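PDB 5N1J: peptidoglycan-N-acetylglucosamine deacetylase BC_1974 from Bacillus cereus, which removes the acetyl group from N-acetylglucosamine residues of peptidoglycan in a metal-dependent hydrolysis that releases acetate. Local coordinates for residues G57-T62 and L95-Y100. Sequence-based numbering, arbitrary orientation.
Sequences GMHSMT and LTRPPY. With ZN (zinc ion), chain E; ACT (acetate ion), chain F.
His59 and Arg97 meet just beyond the single parallel bridge between Met58 and Thr96. With CG of His59 anti to the backbone N (chi1 -165°), the imidazole comes alongside Arg97 and Pro99. His59 ND1 donates to Arg97 O at 2.7 Å; the oxygen sits near the ring plane, but the donor approaches from well above the carbonyl plane. Together with the His59 NE2 bond to zinc (2.1 Å), it fixes the ring's rotation. Pro99 CG lies over one face of the His59 ring in a CH-pi contact, 4.2 Å from the centroid, and also touches Ser60 OG, which donates to His59 O. Arg97 CG passes His59 ND1 at 3.5 Å, then the chain bends away; in its guanidinium, turned 89° from the imidazole, NH1 forms a salt bridge with Asp9, the probable catalytic base, while NE bonds to Trp122 O. Met58 N donates to Leu95 O and Arg97 N to Met58 O (3.0 Å), while the bent Met58 chain sets CE against Thr96 CG2. Asp10 and His63 complete the protein's share of the metal site, where acetate chelates zinc and its OXT accepts a nearly straight hydrogen bond from Tyr100 N (2.9 Å). This is the Asp-His-His zinc centre of NodB-type polysaccharide deacetylases, one histidine held by the loop after strand 95-96.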
loop_
_atom_site.group_PDB
_atom_site.type_symbol
_atom_site.label_atom_id
_atom_site.label_comp_id
_atom_site.label_asym_id
_atom_site.label_seq_id
_atom_site.Cartn_x
_atom_site.Cartn_y
_atom_site.Cartn_z
ATOM N N GLY A 57 -2.564 17.346 30.598
ATOM C CA GLY A 57 -1.993 17.487 29.263
ATOM C C GLY A 57 -2.943 18.161 28.282
ATOM O O GLY A 57 -3.997 18.644 28.683
ATOM N N MET A 58 -2.580 18.175 26.996
ATOM C CA MET A 58 -3.269 19.005 26.005
ATOM C C MET A 58 -4.113 18.178 25.031
ATOM O O MET A 58 -3.709 17.100 24.624
ATOM C CB MET A 58 -2.253 19.838 25.208
ATOM C CG MET A 58 -1.578 20.975 25.998
ATOM S SD MET A 58 -0.185 20.425 27.016
ATOM C CE MET A 58 0.883 19.700 25.761
ATOM N N HIS A 59 -5.269 18.716 24.652
ATOM C CA HIS A 59 -6.190 18.043 23.728
ATOM C C HIS A 59 -6.623 19.015 22.611
ATOM O O HIS A 59 -7.646 18.804 21.971
ATOM C CB HIS A 59 -7.402 17.506 24.495
ATOM C CG HIS A 59 -8.215 16.497 23.724
ATOM N ND1 HIS A 59 -7.636 15.474 23.000
ATOM C CD2 HIS A 59 -9.554 16.356 23.574
ATOM C CE1 HIS A 59 -8.588 14.751 22.429
ATOM N NE2 HIS A 59 -9.763 15.263 22.769
ATOM N N SER A 60 -5.820 20.069 22.418
ATOM C CA SER A 60 -5.907 21.067 21.340
ATOM C C SER A 60 -6.795 22.253 21.717
ATOM O O SER A 60 -7.350 22.307 22.821
ATOM C CB SER A 60 -6.391 20.440 20.003
ATOM O OG SER A 60 -7.815 20.410 19.947
ATOM N N MET A 61 -6.890 23.214 20.803
ATOM C CA MET A 61 -7.768 24.383 20.946
ATOM C C MET A 61 -9.131 24.198 20.264
ATOM O O MET A 61 -10.169 24.462 20.857
ATOM C CB MET A 61 -7.094 25.629 20.359
ATOM C CG MET A 61 -5.740 25.988 20.970
ATOM S SD MET A 61 -5.856 26.537 22.699
ATOM C CE MET A 61 -6.974 27.932 22.518
ATOM N N THR A 62 -9.118 23.771 19.005
ATOM C CA THR A 62 -10.337 23.715 18.202
ATOM C C THR A 62 -11.006 22.340 18.193
ATOM O O THR A 62 -12.199 22.235 17.926
ATOM C CB THR A 62 -10.059 24.105 16.738
ATOM O OG1 THR A 62 -9.172 23.142 16.157
ATOM C CG2 THR A 62 -9.435 25.501 16.659
ATOM N N LEU A 95 2.819 16.085 27.249
ATOM C CA LEU A 95 1.986 15.036 26.633
ATOM C C LEU A 95 0.715 15.568 25.967
ATOM O O LEU A 95 -0.081 16.286 26.582
ATOM C CB LEU A 95 1.599 13.970 27.673
ATOM C CG LEU A 95 0.883 12.723 27.119
ATOM C CD1 LEU A 95 1.794 11.968 26.181
ATOM C CD2 LEU A 95 0.415 11.799 28.232
ATOM N N THR A 96 0.521 15.194 24.698
ATOM C CA THR A 96 -0.702 15.528 23.982
ATOM C C THR A 96 -1.508 14.262 23.700
ATOM O O THR A 96 -0.963 13.159 23.657
ATOM C CB THR A 96 -0.413 16.255 22.641
ATOM O OG1 THR A 96 0.124 15.322 21.697
ATOM C CG2 THR A 96 0.600 17.386 22.843
ATOM N N ARG A 97 -2.810 14.454 23.545
ATOM C CA ARG A 97 -3.782 13.424 23.151
ATOM C C ARG A 97 -4.492 13.938 21.907
ATOM O O ARG A 97 -5.165 14.973 21.953
ATOM C CB ARG A 97 -4.747 13.157 24.328
ATOM C CG ARG A 97 -6.093 12.468 24.052
ATOM C CD ARG A 97 -5.965 11.023 23.588
ATOM N NE ARG A 97 -5.373 10.067 24.537
ATOM C CZ ARG A 97 -5.946 9.608 25.652
ATOM N NH1 ARG A 97 -7.125 10.057 26.062
ATOM N NH2 ARG A 97 -5.317 8.696 26.380
ATOM N N PRO A 98 -4.314 13.247 20.764
ATOM C CA PRO A 98 -4.877 13.755 19.510
ATOM C C PRO A 98 -6.400 13.701 19.527
ATOM O O PRO A 98 -6.938 12.661 19.862
ATOM C CB PRO A 98 -4.335 12.792 18.434
ATOM C CG PRO A 98 -3.286 11.979 19.080
ATOM C CD PRO A 98 -3.498 12.034 20.586
ATOM N N PRO A 99 -7.078 14.799 19.182
ATOM C CA PRO A 99 -8.510 14.646 18.940
ATOM C C PRO A 99 -8.743 13.581 17.865
ATOM O O PRO A 99 -8.044 13.587 16.848
ATOM C CB PRO A 99 -8.939 16.048 18.469
ATOM C CG PRO A 99 -7.952 16.980 19.213
ATOM C CD PRO A 99 -6.643 16.211 19.183
ATOM N N TYR A 100 -9.668 12.666 18.133
ATOM C CA TYR A 100 -10.014 11.559 17.224
ATOM C C TYR A 100 -8.903 10.511 17.061
ATOM O O TYR A 100 -9.001 9.635 16.195
ATOM C CB TYR A 100 -10.410 12.092 15.835
ATOM C CG TYR A 100 -11.380 13.249 15.915
ATOM C CD1 TYR A 100 -12.733 13.030 16.187
ATOM C CD2 TYR A 100 -10.946 14.557 15.740
ATOM C CE1 TYR A 100 -13.623 14.098 16.280
ATOM C CE2 TYR A 100 -11.819 15.622 15.830
ATOM C CZ TYR A 100 -13.158 15.386 16.102
ATOM O OH TYR A 100 -14.024 16.454 16.190
HETATM ZN ZN ZN E . -11.672 14.648 22.155
HETATM C C ACT F . -10.757 12.211 21.732
HETATM O O ACT F . -11.162 12.624 22.853
HETATM O OXT ACT F . -10.997 12.935 20.732
HETATM C CH3 ACT F . -10.028 10.906 21.588
HETATM O O HOH W 1 -13.652 13.786 21.830
#